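Local coordinates for uncharacterized protein (Parabacteroides merdae, PDB 4MXN) that is uncharacterised but is probably a glycosyl hydrolase of family 28, acting on polysaccharides and built as a parallel beta-helix, at residues 207-211 against 212-216. Sequence-based numbering, arbitrary orientation.
Sequences VKMTD and CYFNM
M209 and C212 meet on the inner side of a sharp bend in the chain. M209 is a selenomethionine with two conformers. In one of them its CG lies 3.4 Å from C212 SG, the tightest side-chain approach between 207-211 and 212-216. In this conformer CG is anti to the backbone N (chi1 -161°) and the next torsion is also extended, which carries SE past the cysteine to the ring of F214. The bend at the last torsion turns only the terminal methyl. SE sits 4.1 Å from F214 CZ, at the ring edge and close to the ring plane. SE is 5.5 Å from the F214 ring centroid and 88° off the ring normal, so this conformer makes an edge-on Met-aromatic contact. M209 and C212 are both buried, and both also rest on V184 of strand 182-190. M209 and F214 further share I199 of strand 199-202.

The bend itself is made at D211. Its phi and psi are both positive, in the left-handed helical region, and they turn the chain out of strand 205-210 toward strand 213-214. C212 SG then comes to 3.6 Å from T210 O. D211 contributes mainly through its backbone and CB, with CB 3.7 Å from C212 N. Its side chain sets off away from 212-216, although CB stays close. OD1 accepts a hydrogen bond from N234 ND2, just after strand 230-233.

Strand 205-210 pairs in parallel with strands 182-190 and 230-233, while 213-214 also pairs with 182-190. The arrangement is that of a corner between two faces of a right-handed parallel beta-helix, the fold of family 28, with apolar side chains stacked inside from one coil to the next.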
ATOM      1  N   VAL A 207       0.169  -9.294  14.827  1.00 27.77           N
ATOM      2  CA  VAL A 207      -0.000  -7.991  14.176  1.00 27.01           C
ATOM      3  C   VAL A 207      -0.014  -6.964  15.282  1.00 29.03           C
ATOM      4  O   VAL A 207      -0.916  -6.981  16.131  1.00 27.81           O
ATOM      5  CB  VAL A 207      -1.224  -7.872  13.220  1.00 30.78           C
ATOM      6  CG1 VAL A 207      -1.300  -6.478  12.587  1.00 29.64           C
ATOM      7  CG2 VAL A 207      -1.185  -8.949  12.130  1.00 30.75           C
ATOM      8  N   LYS A 208       1.012  -6.095  15.299  1.00 24.36           N
ATOM      9  CA  LYS A 208       1.100  -5.055  16.311  1.00 23.67           C
ATOM     10  C   LYS A 208       0.935  -3.714  15.638  1.00 25.11           C
ATOM     11  O   LYS A 208       1.809  -3.297  14.871  1.00 25.11           O
ATOM     12  CB  LYS A 208       2.415  -5.132  17.115  1.00 25.93           C
ATOM     13  CG  LYS A 208       2.567  -6.365  17.988  1.00 36.55           C
ATOM     14  CD  LYS A 208       3.689  -6.137  18.997  1.00 41.96           C
ATOM     15  CE  LYS A 208       3.951  -7.324  19.877  1.00 50.72           C
ATOM     16  NZ  LYS A 208       4.726  -6.937  21.092  1.00 50.99           N
HETATM   17  N   MSE A 209      -0.182  -3.037  15.930  1.00 20.64           N
HETATM   18  CA  MSE A 209      -0.480  -1.724  15.361  0.50 19.68           C
HETATM   19  C   MSE A 209      -0.402  -0.680  16.472  1.00 24.70           C
HETATM   20  O   MSE A 209      -1.113  -0.809  17.474  1.00 23.56           O
HETATM   21  CB  MSE A 209      -1.854  -1.725  14.671  0.50 21.28           C
HETATM   22  CG  MSE A 209      -2.020  -0.575  13.702  0.50 27.46           C
HETATM   23 SE   MSE A 209      -3.497  -0.747  12.450  0.38 34.63          SE
HETATM   24  CE  MSE A 209      -2.865  -2.238  11.381  0.50 30.87           C
ATOM     25  N   THR A 210       0.494   0.328  16.312  1.00 20.78           N
ATOM     26  CA  THR A 210       0.733   1.359  17.327  1.00 20.84           C
ATOM     27  C   THR A 210       0.756   2.769  16.737  1.00 24.17           C
ATOM     28  O   THR A 210       1.364   2.993  15.688  1.00 22.76           O
ATOM     29  CB  THR A 210       2.074   1.051  18.023  1.00 27.34           C
ATOM     30  OG1 THR A 210       2.097  -0.330  18.371  1.00 29.43           O
ATOM     31  CG2 THR A 210       2.320   1.897  19.286  1.00 28.10           C
ATOM     32  N   ASP A 211       0.104   3.720  17.434  1.00 20.42           N
ATOM     33  CA  ASP A 211       0.071   5.154  17.088  1.00 20.69           C
ATOM     34  C   ASP A 211      -0.436   5.396  15.666  1.00 25.42           C
ATOM     35  O   ASP A 211       0.093   6.240  14.932  1.00 25.26           O
ATOM     36  CB  ASP A 211       1.467   5.800  17.271  1.00 21.83           C
ATOM     37  CG  ASP A 211       1.973   5.724  18.692  1.00 27.03           C
ATOM     38  OD1 ASP A 211       1.170   5.929  19.614  1.00 26.03           O
ATOM     39  OD2 ASP A 211       3.151   5.396  18.877  1.00 29.15           O
ATOM     40  N   CYS A 212      -1.469   4.668  15.280  1.00 23.24           N
ATOM     41  CA  CYS A 212      -2.034   4.860  13.949  1.00 22.26           C
ATOM     42  C   CYS A 212      -3.242   5.770  14.014  1.00 26.30           C
ATOM     43  O   CYS A 212      -4.014   5.714  14.975  1.00 25.03           O
ATOM     44  CB  CYS A 212      -2.344   3.514  13.306  1.00 21.50           C
ATOM     45  SG  CYS A 212      -0.854   2.556  12.948  1.00 24.68           S
ATOM     46  N   TYR A 213      -3.360   6.665  13.018  1.00 23.04           N
ATOM     47  CA  TYR A 213      -4.466   7.628  12.950  1.00 23.43           C
ATOM     48  C   TYR A 213      -5.321   7.350  11.717  1.00 25.67           C
ATOM     49  O   TYR A 213      -4.776   7.148  10.626  1.00 23.94           O
ATOM     50  CB  TYR A 213      -3.937   9.086  12.929  1.00 25.52           C
ATOM     51  CG  TYR A 213      -5.028  10.134  13.007  1.00 28.55           C
ATOM     52  CD1 TYR A 213      -5.667  10.415  14.210  1.00 31.27           C
ATOM     53  CD2 TYR A 213      -5.415  10.855  11.878  1.00 29.72           C
ATOM     54  CE1 TYR A 213      -6.681  11.369  14.285  1.00 33.65           C
ATOM     55  CE2 TYR A 213      -6.422  11.821  11.942  1.00 31.95           C
ATOM     56  CZ  TYR A 213      -7.062  12.065  13.145  1.00 39.64           C
ATOM     57  OH  TYR A 213      -8.059  13.007  13.184  1.00 41.77           O
ATOM     58  N   PHE A 214      -6.655   7.318  11.896  1.00 21.27           N
ATOM     59  CA  PHE A 214      -7.627   7.119  10.806  1.00 21.10           C
ATOM     60  C   PHE A 214      -8.464   8.397  10.754  1.00 28.15           C
ATOM     61  O   PHE A 214      -9.134   8.697  11.734  1.00 27.89           O
ATOM     62  CB  PHE A 214      -8.459   5.853  11.041  1.00 21.98           C
ATOM     63  CG  PHE A 214      -7.605   4.628  11.247  1.00 22.95           C
ATOM     64  CD1 PHE A 214      -7.132   3.897  10.158  1.00 24.40           C
ATOM     65  CD2 PHE A 214      -7.225   4.230  12.528  1.00 23.10           C
ATOM     66  CE1 PHE A 214      -6.326   2.776  10.352  1.00 23.24           C
ATOM     67  CE2 PHE A 214      -6.435   3.104  12.718  1.00 24.98           C
ATOM     68  CZ  PHE A 214      -5.984   2.389  11.632  1.00 23.07           C
ATOM     69  N   ASN A 215      -8.349   9.207   9.676  1.00 27.53           N
ATOM     70  CA  ASN A 215      -9.025  10.510   9.648  1.00 30.03           C
ATOM     71  C   ASN A 215     -10.573  10.439   9.383  1.00 40.08           C
ATOM     72  O   ASN A 215     -11.238  11.485   9.353  1.00 40.87           O
ATOM     73  CB  ASN A 215      -8.347  11.431   8.618  1.00 30.22           C
ATOM     74  CG  ASN A 215      -8.865  11.276   7.214  1.00 51.90           C
ATOM     75  OD1 ASN A 215      -9.421  10.219   6.838  1.00 36.80           O
ATOM     76  ND2 ASN A 215      -8.701  12.332   6.414  1.00 37.23           N
HETATM   77  N   MSE A 216     -11.088   9.225   9.115  1.00 39.67           N
HETATM   78  CA  MSE A 216     -12.484   8.859   8.814  1.00 42.23           C
HETATM   79  C   MSE A 216     -13.306   8.764  10.117  1.00 50.78           C
HETATM   80  O   MSE A 216     -12.730   8.538  11.171  1.00 51.12           O
HETATM   81  CB  MSE A 216     -12.504   7.499   8.054  1.00 43.77           C
HETATM   82  CG  MSE A 216     -11.905   6.319   8.863  1.00 50.57           C
HETATM   83 SE   MSE A 216     -11.600   4.632   7.907  0.75 58.61          SE
HETATM   84  CE  MSE A 216     -13.435   4.150   7.427  1.00 55.96           C
TER